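Local coordinates for uncharacterized protein SPO1766 (Silicibacter pomeroyi, PDB 3DNX), which is of unknown function but, as an MmcB-like member of the PDDEXK nuclease clan, is probably related to DNA repair proteins, at residues Gly52-Lys60 and Tyr75-Val86; Leu94-Leu102 and Ile111-Lys119. All blocks are in the same frame, centred on the assembly; numbering follows the deposited sequence.

Contact 1 (Gly52-Lys60 and Tyr75-Val86). With NA (sodium ion), chain C.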
loop_
_atom_site.group_PDB
_atom_site.type_symbol
_atom_site.label_atom_id
_atom_site.label_comp_id
_atom_site.label_asym_id
_atom_site.label_seq_id
_atom_site.Cartn_x
_atom_site.Cartn_y
_atom_site.Cartn_z
ATOM N N GLY A 52 12.784 -0.671 -3.937
ATOM C CA GLY A 52 12.402 -1.850 -3.198
ATOM C C GLY A 52 13.258 -2.146 -1.976
ATOM O O GLY A 52 13.164 -3.209 -1.426
ATOM N N GLU A 53 14.051 -1.187 -1.534
ATOM C CA GLU A 53 14.845 -1.305 -0.299
ATOM C C GLU A 53 13.866 -1.446 0.905
ATOM O O GLU A 53 12.815 -0.801 0.938
ATOM C CB GLU A 53 15.753 -0.071 -0.145
ATOM C CG GLU A 53 16.596 0.334 -1.418
ATOM C CD GLU A 53 15.975 1.495 -2.275
ATOM O OE1 GLU A 53 16.674 2.471 -2.629
ATOM O OE2 GLU A 53 14.804 1.458 -2.602
ATOM N N ILE A 54 14.155 -2.343 1.841
ATOM C CA ILE A 54 13.286 -2.548 3.007
ATOM C C ILE A 54 14.065 -2.144 4.270
ATOM O O ILE A 54 15.166 -2.640 4.532
ATOM C CB ILE A 54 12.760 -4.020 3.100
ATOM C CG1 ILE A 54 11.833 -4.326 1.914
ATOM C CG2 ILE A 54 11.950 -4.265 4.402
ATOM C CD1 ILE A 54 11.800 -5.786 1.561
ATOM N N TRP A 55 13.469 -1.210 5.028
ATOM C CA TRP A 55 13.988 -0.722 6.291
ATOM C C TRP A 55 13.029 -1.056 7.409
ATOM O O TRP A 55 11.820 -0.944 7.256
ATOM C CB TRP A 55 14.121 0.793 6.239
ATOM C CG TRP A 55 15.216 1.306 5.366
ATOM C CD1 TRP A 55 15.950 0.619 4.448
ATOM C CD2 TRP A 55 15.670 2.660 5.307
ATOM N NE1 TRP A 55 16.824 1.467 3.801
ATOM C CE2 TRP A 55 16.675 2.725 4.324
ATOM C CE3 TRP A 55 15.301 3.814 5.963
ATOM C CZ2 TRP A 55 17.342 3.903 4.008
ATOM C CZ3 TRP A 55 15.986 5.002 5.652
ATOM C CH2 TRP A 55 16.985 5.016 4.683
ATOM N N VAL A 56 13.566 -1.515 8.518
ATOM C CA VAL A 56 12.803 -1.703 9.727
ATOM C C VAL A 56 13.292 -0.633 10.698
ATOM O O VAL A 56 14.519 -0.456 10.916
ATOM C CB VAL A 56 13.006 -3.110 10.304
ATOM C CG1 VAL A 56 12.663 -3.152 11.823
ATOM C CG2 VAL A 56 12.218 -4.130 9.461
ATOM N N ILE A 57 12.330 0.077 11.280
ATOM C CA ILE A 57 12.618 1.082 12.292
ATOM C C ILE A 57 11.816 0.761 13.541
ATOM O O ILE A 57 10.578 0.742 13.522
ATOM C CB ILE A 57 12.298 2.522 11.815
ATOM C CG1 ILE A 57 13.090 2.839 10.558
ATOM C CG2 ILE A 57 12.613 3.580 12.894
ATOM C CD1 ILE A 57 12.220 2.921 9.357
ATOM N N GLU A 58 12.545 0.503 14.629
ATOM C CA GLU A 58 11.956 0.294 15.915
ATOM C C GLU A 58 11.994 1.591 16.711
ATOM O O GLU A 58 13.098 2.116 17.019
ATOM C CB GLU A 58 12.709 -0.819 16.667
ATOM C CG GLU A 58 12.448 -2.193 16.157
ATOM C CD GLU A 58 11.019 -2.625 16.391
ATOM O OE1 GLU A 58 10.695 -3.002 17.536
ATOM O OE2 GLU A 58 10.224 -2.593 15.432
ATOM N N CYS A 59 10.814 2.021 17.122
ATOM C CA CYS A 59 10.588 3.282 17.787
ATOM C C CYS A 59 10.512 3.044 19.277
ATOM O O CYS A 59 9.518 2.570 19.782
ATOM C CB CYS A 59 9.311 3.947 17.261
ATOM S SG CYS A 59 9.375 4.277 15.485
ATOM N N LYS A 60 11.575 3.386 20.002
ATOM C CA LYS A 60 11.594 3.163 21.441
ATOM C C LYS A 60 11.402 4.481 22.196
ATOM O O LYS A 60 12.192 5.395 22.094
ATOM C CB LYS A 60 12.885 2.469 21.838
ATOM C CG LYS A 60 13.085 1.144 21.126
ATOM C CD LYS A 60 11.951 0.209 21.534
ATOM C CE LYS A 60 12.020 -1.098 20.855
ATOM N NZ LYS A 60 10.883 -2.013 21.260
ATOM N N TYR A 75 14.965 -9.148 13.984
ATOM C CA TYR A 75 14.453 -8.308 12.918
ATOM C C TYR A 75 15.394 -8.205 11.718
ATOM O O TYR A 75 14.959 -7.875 10.623
ATOM C CB TYR A 75 14.165 -6.892 13.390
ATOM C CG TYR A 75 13.158 -6.734 14.492
ATOM C CD1 TYR A 75 13.513 -6.103 15.683
ATOM C CD2 TYR A 75 11.838 -7.162 14.345
ATOM C CE1 TYR A 75 12.598 -5.907 16.702
ATOM C CE2 TYR A 75 10.898 -6.974 15.383
ATOM C CZ TYR A 75 11.292 -6.354 16.555
ATOM O OH TYR A 75 10.417 -6.144 17.597
ATOM N N LEU A 76 16.675 -8.471 11.921
ATOM C CA LEU A 76 17.680 -8.251 10.876
ATOM C C LEU A 76 17.440 -8.996 9.552
ATOM O O LEU A 76 17.658 -8.443 8.460
ATOM C CB LEU A 76 19.072 -8.573 11.450
ATOM C CG LEU A 76 19.524 -7.627 12.588
ATOM C CD1 LEU A 76 21.005 -7.827 12.952
ATOM C CD2 LEU A 76 19.248 -6.163 12.214
ATOM N N GLU A 77 17.011 -10.251 9.656
ATOM C CA GLU A 77 16.759 -11.078 8.503
ATOM C C GLU A 77 15.535 -10.646 7.698
ATOM O O GLU A 77 15.256 -11.214 6.646
ATOM C CB GLU A 77 16.622 -12.555 8.920
ATOM C CG GLU A 77 15.436 -12.912 9.841
ATOM C CD GLU A 77 15.179 -14.411 9.855
ATOM O OE1 GLU A 77 15.494 -15.066 8.830
ATOM O OE2 GLU A 77 14.666 -14.938 10.871
ATOM N N TRP A 78 14.799 -9.656 8.188
ATOM C CA TRP A 78 13.584 -9.199 7.519
ATOM C C TRP A 78 13.724 -7.818 6.899
ATOM O O TRP A 78 12.708 -7.219 6.555
ATOM C CB TRP A 78 12.419 -9.205 8.509
ATOM C CG TRP A 78 12.157 -10.559 9.031
ATOM C CD1 TRP A 78 12.420 -11.015 10.284
ATOM C CD2 TRP A 78 11.617 -11.673 8.298
ATOM N NE1 TRP A 78 12.065 -12.347 10.387
ATOM C CE2 TRP A 78 11.572 -12.772 9.183
ATOM C CE3 TRP A 78 11.170 -11.846 6.978
ATOM C CZ2 TRP A 78 11.086 -14.010 8.803
ATOM C CZ3 TRP A 78 10.684 -13.064 6.601
ATOM C CH2 TRP A 78 10.653 -14.146 7.508
ATOM N N CYS A 79 14.963 -7.321 6.769
ATOM C CA CYS A 79 15.212 -5.993 6.211
ATOM C C CYS A 79 16.587 -5.869 5.567
ATOM O O CYS A 79 17.443 -6.712 5.752
ATOM C CB CYS A 79 15.031 -4.910 7.285
ATOM S SG CYS A 79 16.152 -4.987 8.695
ATOM N N ASP A 80 16.744 -4.853 4.728
ATOM C CA ASP A 80 18.031 -4.478 4.188
ATOM C C ASP A 80 18.792 -3.632 5.207
ATOM O O ASP A 80 19.993 -3.788 5.333
ATOM C CB ASP A 80 17.874 -3.681 2.902
ATOM C CG ASP A 80 17.208 -4.457 1.819
ATOM O OD1 ASP A 80 17.634 -5.603 1.524
ATOM O OD2 ASP A 80 16.281 -3.920 1.233
ATOM N N ARG A 81 18.086 -2.757 5.931
ATOM C CA ARG A 81 18.675 -1.881 6.940
ATOM C C ARG A 81 17.745 -1.818 8.151
ATOM O O ARG A 81 16.539 -1.746 8.000
ATOM C CB ARG A 81 18.902 -0.478 6.398
ATOM C CG ARG A 81 19.860 -0.412 5.218
ATOM C CD ARG A 81 20.250 1.011 4.923
ATOM N NE ARG A 81 20.762 1.186 3.571
ATOM C CZ ARG A 81 22.020 1.462 3.239
ATOM N NH1 ARG A 81 22.341 1.596 1.963
ATOM N NH2 ARG A 81 22.946 1.647 4.145
ATOM N N TYR A 82 18.338 -1.913 9.325
ATOM C CA TYR A 82 17.667 -1.851 10.631
ATOM C C TYR A 82 18.102 -0.621 11.426
ATOM O O TYR A 82 19.323 -0.333 11.580
ATOM C CB TYR A 82 17.996 -3.109 11.454
ATOM C CG TYR A 82 17.389 -3.058 12.815
ATOM C CD1 TYR A 82 16.087 -3.454 13.018
ATOM C CD2 TYR A 82 18.131 -2.609 13.919
ATOM C CE1 TYR A 82 15.501 -3.381 14.275
ATOM C CE2 TYR A 82 17.556 -2.514 15.167
ATOM C CZ TYR A 82 16.247 -2.944 15.339
ATOM O OH TYR A 82 15.656 -2.883 16.570
ATOM N N PHE A 83 17.103 0.124 11.916
ATOM C CA PHE A 83 17.287 1.387 12.647
ATOM C C PHE A 83 16.503 1.382 13.937
ATOM O O PHE A 83 15.399 0.782 14.027
ATOM C CB PHE A 83 16.752 2.618 11.917
ATOM C CG PHE A 83 17.347 2.860 10.556
ATOM C CD1 PHE A 83 18.253 3.876 10.339
ATOM C CD2 PHE A 83 16.948 2.075 9.477
ATOM C CE1 PHE A 83 18.773 4.109 9.064
ATOM C CE2 PHE A 83 17.451 2.304 8.213
ATOM C CZ PHE A 83 18.379 3.307 8.007
ATOM N N TRP A 84 17.072 2.089 14.922
ATOM C CA TRP A 84 16.326 2.572 16.075
ATOM C C TRP A 84 15.844 3.985 15.811
ATOM O O TRP A 84 16.487 4.711 15.074
ATOM C CB TRP A 84 17.180 2.557 17.324
ATOM C CG TRP A 84 17.783 1.236 17.634
ATOM C CD1 TRP A 84 19.015 0.817 17.277
ATOM C CD2 TRP A 84 17.179 0.161 18.372
ATOM N NE1 TRP A 84 19.233 -0.463 17.755
ATOM C CE2 TRP A 84 18.100 -0.886 18.403
ATOM C CE3 TRP A 84 15.937 -0.008 18.999
ATOM C CZ2 TRP A 84 17.837 -2.083 19.060
ATOM C CZ3 TRP A 84 15.668 -1.199 19.630
ATOM C CH2 TRP A 84 16.599 -2.218 19.650
ATOM N N ALA A 85 14.697 4.345 16.374
ATOM C CA ALA A 85 14.202 5.739 16.386
ATOM C C ALA A 85 13.839 6.072 17.845
ATOM O O ALA A 85 13.073 5.361 18.470
ATOM C CB ALA A 85 12.995 5.933 15.449
ATOM N N VAL A 86 14.442 7.134 18.364
ATOM C CA VAL A 86 14.272 7.592 19.740
ATOM C C VAL A 86 14.182 9.104 19.756
ATOM O O VAL A 86 14.555 9.781 18.771
ATOM C CB VAL A 86 15.448 7.128 20.637
ATOM C CG1 VAL A 86 15.553 5.586 20.637
ATOM C CG2 VAL A 86 16.788 7.773 20.233
HETATM NA NA NA C . 7.795 1.182 20.984
HETATM O O HOH W 1 18.865 0.714 1.483
HETATM O O HOH W 2 8.758 -0.684 19.969
HETATM O O HOH W 3 6.300 1.778 19.435
HETATM O O HOH W 4 6.669 -0.265 22.414
#
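Strands 54-59 and 81-86 run side by side in the same direction, their axes approaching to 4.6 Å at 27°, and Val56, Glu58 and Lys60 use N-H groups to bond the carbonyls of Arg81, Phe83 and Ala85. Before the ladder begins, the carboxylate of Asp80 accepts a hydrogen bond from Ile54 N: Ile54 N lies 2.7 Å from Asp80 OD2, on the anti side of the group, and Arg125 forms a salt bridge to the same oxygen. Trp55, Ile57, Phe83 and Ala85 share one face, where helix 12-26 packs on Trp55, Ile57 and Ala85. There Phe83 CE2 lies over one face of Trp55, 3.4 Å from Trp55 CD2, the two rings inclined at 39°. Arg81 CB makes a CH-pi contact over the five-membered ring of the same indole. Further along Arg81, NE shares a water with Trp55 NE1, while the guanidinium turns to Ala115 and Glu117. On the other face Val56 CG1, anti to its own N (chi1 158°), meets Tyr82 CD1 at 3.6 Å, and Val56 CG2 packs on Cys79 CB. Glu58, its chain bent at chi2, brings its carboxylate over a face of Tyr75, though OE2 is bonded by Asp44 N. Tyr82 OH has no polar partner despite its burial. At the far end Cys59 O binds a sodium ion at 2.5 Å, joined by Asp65 and three waters. Parallel neighbours linked through helix 63-68 form a beta-alpha-beta crossover, consistent with the central sheet of a PDDEXK-type fold.

Contact 2 (Leu94-Leu102 and Ile111-Lys119)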
loop_
_atom_site.group_PDB
_atom_site.type_symbol
_atom_site.label_atom_id
_atom_site.label_comp_id
_atom_site.label_asym_id
_atom_site.label_seq_id
_atom_site.Cartn_x
_atom_site.Cartn_y
_atom_site.Cartn_z
ATOM N N LEU A 94 23.580 3.996 24.503
ATOM C CA LEU A 94 23.274 2.634 24.975
ATOM C C LEU A 94 22.740 1.740 23.882
ATOM O O LEU A 94 22.697 0.540 24.064
ATOM C CB LEU A 94 22.276 2.688 26.139
ATOM C CG LEU A 94 22.798 3.452 27.377
ATOM C CD1 LEU A 94 21.881 3.174 28.576
ATOM C CD2 LEU A 94 24.280 3.176 27.763
ATOM N N LEU A 95 22.322 2.311 22.743
ATOM C CA LEU A 95 21.817 1.476 21.650
ATOM C C LEU A 95 23.010 0.746 20.962
ATOM O O LEU A 95 24.146 1.255 20.945
ATOM C CB LEU A 95 21.017 2.275 20.645
ATOM C CG LEU A 95 19.797 3.006 21.169
ATOM C CD1 LEU A 95 19.252 4.155 20.180
ATOM C CD2 LEU A 95 18.725 1.978 21.474
ATOM N N PRO A 96 22.744 -0.451 20.408
ATOM C CA PRO A 96 23.781 -1.218 19.686
ATOM C C PRO A 96 24.511 -0.358 18.621
ATOM O O PRO A 96 23.860 0.307 17.791
ATOM C CB PRO A 96 22.995 -2.317 19.002
ATOM C CG PRO A 96 21.736 -2.469 19.788
ATOM C CD PRO A 96 21.454 -1.144 20.454
ATOM N N ALA A 97 25.836 -0.408 18.644
ATOM C CA ALA A 97 26.671 0.396 17.773
ATOM C C ALA A 97 26.450 0.118 16.292
ATOM O O ALA A 97 26.608 1.017 15.470
ATOM C CB ALA A 97 28.114 0.139 18.113
ATOM N N GLU A 98 26.094 -1.123 15.979
ATOM C CA GLU A 98 25.949 -1.634 14.601
ATOM C C GLU A 98 24.656 -1.190 13.919
ATOM O O GLU A 98 24.530 -1.279 12.699
ATOM C CB GLU A 98 26.053 -3.173 14.583
ATOM C CG GLU A 98 25.408 -3.923 15.791
ATOM C CD GLU A 98 26.181 -3.747 17.118
ATOM O OE1 GLU A 98 27.377 -3.416 17.090
ATOM O OE2 GLU A 98 25.582 -3.908 18.191
ATOM N N SER A 99 23.690 -0.739 14.711
ATOM C CA SER A 99 22.403 -0.295 14.223
ATOM C C SER A 99 22.406 1.119 13.653
ATOM O O SER A 99 23.229 1.957 13.996
ATOM C CB SER A 99 21.419 -0.349 15.379
ATOM O OG SER A 99 21.352 -1.694 15.852
ATOM N N GLY A 100 21.479 1.371 12.752
ATOM C CA GLY A 100 21.161 2.722 12.345
ATOM C C GLY A 100 20.393 3.462 13.433
ATOM O O GLY A 100 19.892 2.845 14.370
ATOM N N LEU A 101 20.349 4.800 13.327
ATOM C CA LEU A 101 19.718 5.595 14.354
ATOM C C LEU A 101 19.081 6.838 13.796
ATOM O O LEU A 101 19.736 7.642 13.098
ATOM C CB LEU A 101 20.752 5.982 15.454
ATOM C CG LEU A 101 20.251 6.826 16.657
ATOM C CD1 LEU A 101 19.180 6.101 17.487
ATOM C CD2 LEU A 101 21.443 7.231 17.615
ATOM N N LEU A 102 17.818 7.043 14.175
ATOM C CA LEU A 102 17.132 8.289 13.922
ATOM C C LEU A 102 16.791 8.927 15.237
ATOM O O LEU A 102 16.446 8.237 16.198
ATOM C CB LEU A 102 15.802 8.106 13.140
ATOM C CG LEU A 102 15.856 7.674 11.676
ATOM C CD1 LEU A 102 16.041 6.189 11.604
ATOM C CD2 LEU A 102 14.598 8.051 10.977
ATOM N N ILE A 111 18.163 11.054 10.350
ATOM C CA ILE A 111 19.045 9.901 10.496
ATOM C C ILE A 111 20.376 10.497 10.993
ATOM O O ILE A 111 20.928 11.407 10.370
ATOM C CB ILE A 111 19.277 9.196 9.176
ATOM C CG1 ILE A 111 17.949 8.654 8.602
ATOM C CG2 ILE A 111 20.346 8.101 9.328
ATOM C CD1 ILE A 111 18.095 8.028 7.272
ATOM N N VAL A 112 20.833 10.052 12.135
ATOM C CA VAL A 112 22.124 10.528 12.644
ATOM C C VAL A 112 23.217 9.472 12.421
ATOM O O VAL A 112 24.403 9.789 12.488
ATOM C CB VAL A 112 22.035 10.998 14.106
ATOM C CG1 VAL A 112 21.211 12.335 14.175
ATOM C CG2 VAL A 112 21.462 9.943 15.012
ATOM N N ARG A 113 22.791 8.235 12.177
ATOM C CA ARG A 113 23.666 7.122 11.874
ATOM C C ARG A 113 22.982 6.162 10.899
ATOM O O ARG A 113 21.938 5.573 11.207
ATOM C CB ARG A 113 24.029 6.400 13.186
ATOM C CG ARG A 113 25.067 5.345 13.036
ATOM C CD ARG A 113 25.595 4.952 14.406
ATOM N NE ARG A 113 24.729 4.053 15.115
ATOM C CZ ARG A 113 24.456 4.111 16.425
ATOM N NH1 ARG A 113 23.665 3.195 16.967
ATOM N NH2 ARG A 113 24.978 5.053 17.201
HETATM N N MSE A 114 23.578 6.009 9.717
HETATM C CA MSE A 114 22.980 5.217 8.648
HETATM C C MSE A 114 23.206 3.768 9.001
HETATM O O MSE A 114 24.302 3.412 9.444
HETATM C CB MSE A 114 23.613 5.605 7.303
HETATM C CG MSE A 114 23.158 4.821 6.141
HETATM SE SE MSE A 114 21.238 4.864 5.866
HETATM C CE MSE A 114 20.949 6.747 5.502
ATOM N N ALA A 115 22.180 2.929 8.865
ATOM C CA ALA A 115 22.350 1.536 9.161
ATOM C C ALA A 115 23.249 0.859 8.117
ATOM O O ALA A 115 23.262 1.237 6.938
ATOM C CB ALA A 115 21.016 0.878 9.271
ATOM N N PRO A 116 24.028 -0.154 8.540
ATOM C CA PRO A 116 24.753 -0.949 7.544
ATOM C C PRO A 116 23.767 -1.759 6.655
ATOM O O PRO A 116 22.681 -2.102 7.120
ATOM C CB PRO A 116 25.622 -1.875 8.398
ATOM C CG PRO A 116 24.944 -1.992 9.685
ATOM C CD PRO A 116 24.259 -0.645 9.914
ATOM N N GLU A 117 24.142 -2.018 5.398
ATOM C CA GLU A 117 23.292 -2.777 4.458
ATOM C C GLU A 117 23.545 -4.288 4.560
ATOM O O GLU A 117 24.670 -4.741 4.410
ATOM C CB GLU A 117 23.483 -2.301 3.005
ATOM C CG GLU A 117 22.624 -3.106 2.002
ATOM C CD GLU A 117 21.817 -2.249 1.037
ATOM O OE1 GLU A 117 22.175 -1.071 0.861
ATOM O OE2 GLU A 117 20.824 -2.750 0.448
ATOM N N GLN A 118 22.481 -5.036 4.845
ATOM C CA GLN A 118 22.492 -6.494 4.892
ATOM C C GLN A 118 21.399 -6.997 3.939
ATOM O O GLN A 118 20.372 -7.519 4.387
ATOM C CB GLN A 118 22.233 -6.985 6.335
ATOM C CG GLN A 118 22.356 -5.893 7.432
ATOM C CD GLN A 118 23.036 -6.386 8.698
ATOM O OE1 GLN A 118 23.936 -5.725 9.213
ATOM N NE2 GLN A 118 22.617 -7.547 9.200
ATOM N N LYS A 119 21.612 -6.811 2.639
ATOM C CA LYS A 119 20.577 -7.079 1.634
ATOM C C LYS A 119 19.803 -8.413 1.765
ATOM O O LYS A 119 20.341 -9.467 2.107
ATOM C CB LYS A 119 21.154 -6.990 0.218
ATOM C CG LYS A 119 21.240 -5.582 -0.382
ATOM C CD LYS A 119 21.344 -5.689 -1.943
ATOM C CE LYS A 119 22.535 -4.899 -2.533
ATOM N NZ LYS A 119 22.404 -3.418 -2.353
HETATM O O HOH W 5 24.494 3.732 19.884
#
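A beta hairpin, formed by strands 100-104 and 109-113, carries a classic bulge where Val112 and Arg113 both face Leu101. Leu101 O accepts from two successive amides, Val112 N at 2.8 Å and Arg113 N at 3.2 Å, while Leu101 N returns a bond to Arg113 O. Past the bulge, Leu102 CG rests on Ile111 CG1, 3.8 Å away. On the other side of the hairpin, Val112 CG2 touches Leu101 CG at 3.7 Å. This bulged edge of the mixed sheet meets the type I turn Pro96-Ser99 through Arg113. With CG opposite its backbone N (chi1 -172°) and a bend at chi3 (79°), the side chain swings its guanidinium side-on to Ser99 O. NE makes the straighter bond, Arg113 NE to Ser99 O 2.8 Å, and NH1 adds a second at 3.2 Å, the oxygen lying in the guanidinium plane. Leu101 covers one face of the group and Ala97 the opposite one, while NH2 reaches Leu95 O through a water. Replacing Arg113 with a leucine would probably leave Ser99 O without both of these donors and let the turn drift from the strand. Gly100 lies so near Ala115 that a CB there would collide with the Ala115 methyl.

In the fold
Read from the N terminus, the chain lays down helix 12-26 and two antiparallel strands before strand 54-59 opens contact 1. Helix 63-68 and the bend at 75-80 then lead back to strand 81-86, closing a loop of 14 residues between the segments. Contact 2 starts only afterwards, with the eight residues of the hairpin's far end, part strand and part turn, between 94-102 and 111-119, so the two follow in series and neither nest nor cross. They share one sheet: strand 81-86 pairs with 100-104, where Trp84 O probably bonds Leu102 N, and the tail after the hairpin returns to Asp80, leading on to helix 122-144. Contact 1 thus joins interior strands, contact 2 the sheet's outermost pair on that side.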